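Local coordinates for protein lectin (Pleurotus ostreatus, PDB 6T0Q) that probably binds galactose and N-acetylgalactosamine through calcium-containing lectin domains with a beta-sandwich fold, at residues V74-F82 with S123-I131. Numbering follows the deposited sequence.
Sequences VASDDAHTF and SPAGIMASI. With CA (calcium ion), chain F.
D77 and D78 meet S123 and P124 at a calcium ion, at one end of a beta-sandwich domain. D77 OD1 binds the metal at 2.6 Å, and D78 OD2 does the same. S123 gives its hydroxyl OG and P124 its backbone O, the latter at 2.5 Å. N118 OD1 and a water complete the site. The peptide between D77 and D78 is cis, and the chain turns there from one sheet into the other; this probably helps both carboxylates reach one ion. With chi1 at -177°, the D77 carboxylate extends away from its own backbone N toward the calcium and P124 O. D77 OD2, which does not bind the calcium, accepts a hydrogen bond from W184 NE1.

Beyond the metal, strands 74-76 and 126-131 run antiparallel. D77 N donates to G126 O at 2.8 Å in a nearly straight bond (172°), and G126 N returns one to D77 O. A75 and M128 form the next hydrogen-bonded pair.

V74, S76, I127 and A129 share the face turned toward strand 79-82. There S76 OG is hydrogen-bonded to H80 ND1 at 2.7 Å. V74 CG2 lies over the centre of the H80 ring, 3.9 Å above its plane. At the far end, A129 CB touches the edge of the F82 ring, 4.1 Å from CE2.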
loop_
_atom_site.group_PDB
_atom_site.type_symbol
_atom_site.label_atom_id
_atom_site.label_comp_id
_atom_site.label_asym_id
_atom_site.label_seq_id
_atom_site.Cartn_x
_atom_site.Cartn_y
_atom_site.Cartn_z
ATOM N N VAL A 74 -23.540 -23.110 0.696
ATOM C CA VAL A 74 -23.981 -23.916 1.834
ATOM C C VAL A 74 -25.475 -23.696 2.055
ATOM O O VAL A 74 -25.990 -22.588 1.864
ATOM C CB VAL A 74 -23.156 -23.600 3.106
ATOM C CG1 VAL A 74 -23.204 -22.106 3.446
ATOM C CG2 VAL A 74 -23.636 -24.449 4.287
ATOM N N ALA A 75 -26.178 -24.769 2.420
ATOM C CA ALA A 75 -27.600 -24.715 2.728
ATOM C C ALA A 75 -27.850 -25.546 3.975
ATOM O O ALA A 75 -27.080 -26.454 4.298
ATOM C CB ALA A 75 -28.452 -25.242 1.567
ATOM N N SER A 76 -28.955 -25.259 4.664
ATOM C CA SER A 76 -29.173 -25.933 5.937
ATOM C C SER A 76 -30.651 -25.996 6.267
ATOM O O SER A 76 -31.424 -25.112 5.908
ATOM C CB SER A 76 -28.436 -25.222 7.085
ATOM O OG SER A 76 -28.831 -23.851 7.170
ATOM N N ASP A 77 -31.014 -27.020 7.020
ATOM C CA ASP A 77 -32.309 -27.081 7.680
ATOM C C ASP A 77 -32.008 -27.387 9.138
ATOM O O ASP A 77 -31.654 -28.522 9.457
ATOM C CB ASP A 77 -33.187 -28.158 7.036
ATOM C CG ASP A 77 -34.586 -28.229 7.636
ATOM O OD1 ASP A 77 -34.867 -27.505 8.619
ATOM O OD2 ASP A 77 -35.408 -29.011 7.105
ATOM N N ASP A 78 -32.117 -26.391 10.031
ATOM C CA ASP A 78 -32.641 -25.043 9.782
ATOM C C ASP A 78 -31.577 -23.968 9.573
ATOM O O ASP A 78 -31.803 -23.016 8.843
ATOM C CB ASP A 78 -33.507 -24.594 10.965
ATOM C CG ASP A 78 -34.787 -25.378 11.085
ATOM O OD1 ASP A 78 -35.755 -25.004 10.393
ATOM O OD2 ASP A 78 -34.821 -26.368 11.855
ATOM N N ALA A 79 -30.432 -24.088 10.245
ATOM C CA ALA A 79 -29.468 -22.993 10.254
ATOM C C ALA A 79 -28.060 -23.561 10.364
ATOM O O ALA A 79 -27.871 -24.731 10.711
ATOM C CB ALA A 79 -29.753 -22.017 11.411
ATOM N N HIS A 80 -27.062 -22.714 10.085
ATOM C CA HIS A 80 -25.672 -23.159 10.099
ATOM C C HIS A 80 -24.730 -22.011 10.444
ATOM O O HIS A 80 -25.031 -20.834 10.217
ATOM C CB HIS A 80 -25.252 -23.733 8.741
ATOM C CG HIS A 80 -25.339 -22.733 7.626
ATOM N ND1 HIS A 80 -26.438 -22.635 6.799
ATOM C CD2 HIS A 80 -24.477 -21.770 7.220
ATOM C CE1 HIS A 80 -26.242 -21.664 5.923
ATOM N NE2 HIS A 80 -25.061 -21.121 6.160
ATOM N N THR A 81 -23.561 -22.388 10.963
ATOM C CA THR A 81 -22.399 -21.512 11.070
ATOM C C THR A 81 -21.221 -22.223 10.424
ATOM O O THR A 81 -20.949 -23.380 10.748
ATOM C CB THR A 81 -22.076 -21.187 12.536
ATOM O OG1 THR A 81 -23.256 -20.688 13.171
ATOM C CG2 THR A 81 -20.971 -20.133 12.624
ATOM N N PHE A 82 -20.521 -21.534 9.525
ATOM C CA PHE A 82 -19.474 -22.135 8.708
ATOM C C PHE A 82 -18.111 -21.607 9.145
ATOM O O PHE A 82 -17.910 -20.387 9.214
ATOM C CB PHE A 82 -19.707 -21.810 7.227
ATOM C CG PHE A 82 -19.058 -22.776 6.274
ATOM C CD1 PHE A 82 -17.683 -22.779 6.088
ATOM C CD2 PHE A 82 -19.835 -23.666 5.534
ATOM C CE1 PHE A 82 -17.087 -23.676 5.194
ATOM C CE2 PHE A 82 -19.249 -24.561 4.642
ATOM C CZ PHE A 82 -17.880 -24.571 4.472
ATOM N N SER A 123 -38.853 -32.418 13.056
ATOM C CA SER A 123 -38.675 -31.983 11.679
ATOM C C SER A 123 -37.355 -32.522 11.136
ATOM O O SER A 123 -36.481 -32.928 11.909
ATOM C CB SER A 123 -38.696 -30.446 11.581
ATOM O OG SER A 123 -37.470 -29.885 12.030
ATOM N N PRO A 124 -37.182 -32.564 9.815
ATOM C CA PRO A 124 -35.908 -33.044 9.264
ATOM C C PRO A 124 -34.778 -32.079 9.597
ATOM O O PRO A 124 -34.997 -30.913 9.921
ATOM C CB PRO A 124 -36.160 -33.120 7.752
ATOM C CG PRO A 124 -37.360 -32.266 7.492
ATOM C CD PRO A 124 -38.173 -32.245 8.765
ATOM N N ALA A 125 -33.550 -32.588 9.534
ATOM C CA ALA A 125 -32.373 -31.778 9.833
ATOM C C ALA A 125 -31.260 -32.145 8.868
ATOM O O ALA A 125 -31.064 -33.323 8.565
ATOM C CB ALA A 125 -31.885 -31.998 11.280
ATOM N N GLY A 126 -30.521 -31.147 8.398
ATOM C CA GLY A 126 -29.459 -31.442 7.454
ATOM C C GLY A 126 -28.635 -30.232 7.073
ATOM O O GLY A 126 -29.115 -29.095 7.144
ATOM N N ILE A 127 -27.381 -30.458 6.692
ATOM C CA ILE A 127 -26.563 -29.412 6.098
ATOM C C ILE A 127 -26.012 -29.945 4.787
ATOM O O ILE A 127 -25.773 -31.148 4.628
ATOM C CB ILE A 127 -25.412 -28.929 7.021
ATOM C CG1 ILE A 127 -24.473 -30.073 7.345
ATOM C CG2 ILE A 127 -25.960 -28.266 8.308
ATOM C CD1 ILE A 127 -23.130 -29.618 7.885
ATOM N N MET A 128 -25.806 -29.036 3.844
ATOM C CA MET A 128 -25.272 -29.373 2.536
ATOM C C MET A 128 -24.332 -28.259 2.111
ATOM O O MET A 128 -24.653 -27.083 2.279
ATOM C CB MET A 128 -26.389 -29.539 1.494
ATOM C CG MET A 128 -25.882 -29.505 0.041
ATOM S SD MET A 128 -27.199 -29.626 -1.197
ATOM C CE MET A 128 -27.443 -31.388 -1.218
ATOM N N ALA A 129 -23.166 -28.627 1.580
ATOM C CA ALA A 129 -22.236 -27.623 1.090
ATOM C C ALA A 129 -21.436 -28.186 -0.075
ATOM O O ALA A 129 -21.206 -29.393 -0.160
ATOM C CB ALA A 129 -21.285 -27.141 2.194
ATOM N N SER A 130 -21.063 -27.295 -0.994
ATOM C CA SER A 130 -20.011 -27.520 -1.973
ATOM C C SER A 130 -18.894 -26.525 -1.721
ATOM O O SER A 130 -19.149 -25.341 -1.477
ATOM C CB SER A 130 -20.485 -27.346 -3.434
ATOM O OG SER A 130 -21.120 -28.522 -3.902
ATOM N N ILE A 131 -17.668 -27.007 -1.829
ATOM C CA ILE A 131 -16.466 -26.209 -1.629
ATOM C C ILE A 131 -15.658 -26.339 -2.911
ATOM O O ILE A 131 -15.033 -27.379 -3.153
ATOM C CB ILE A 131 -15.669 -26.692 -0.412
ATOM C CG1 ILE A 131 -16.578 -26.737 0.822
ATOM C CG2 ILE A 131 -14.423 -25.830 -0.193
ATOM C CD1 ILE A 131 -16.043 -27.657 1.916
HETATM CA CA CA F . -35.645 -28.639 10.775
HETATM O O HOH W 1 -37.632 -26.832 10.296
#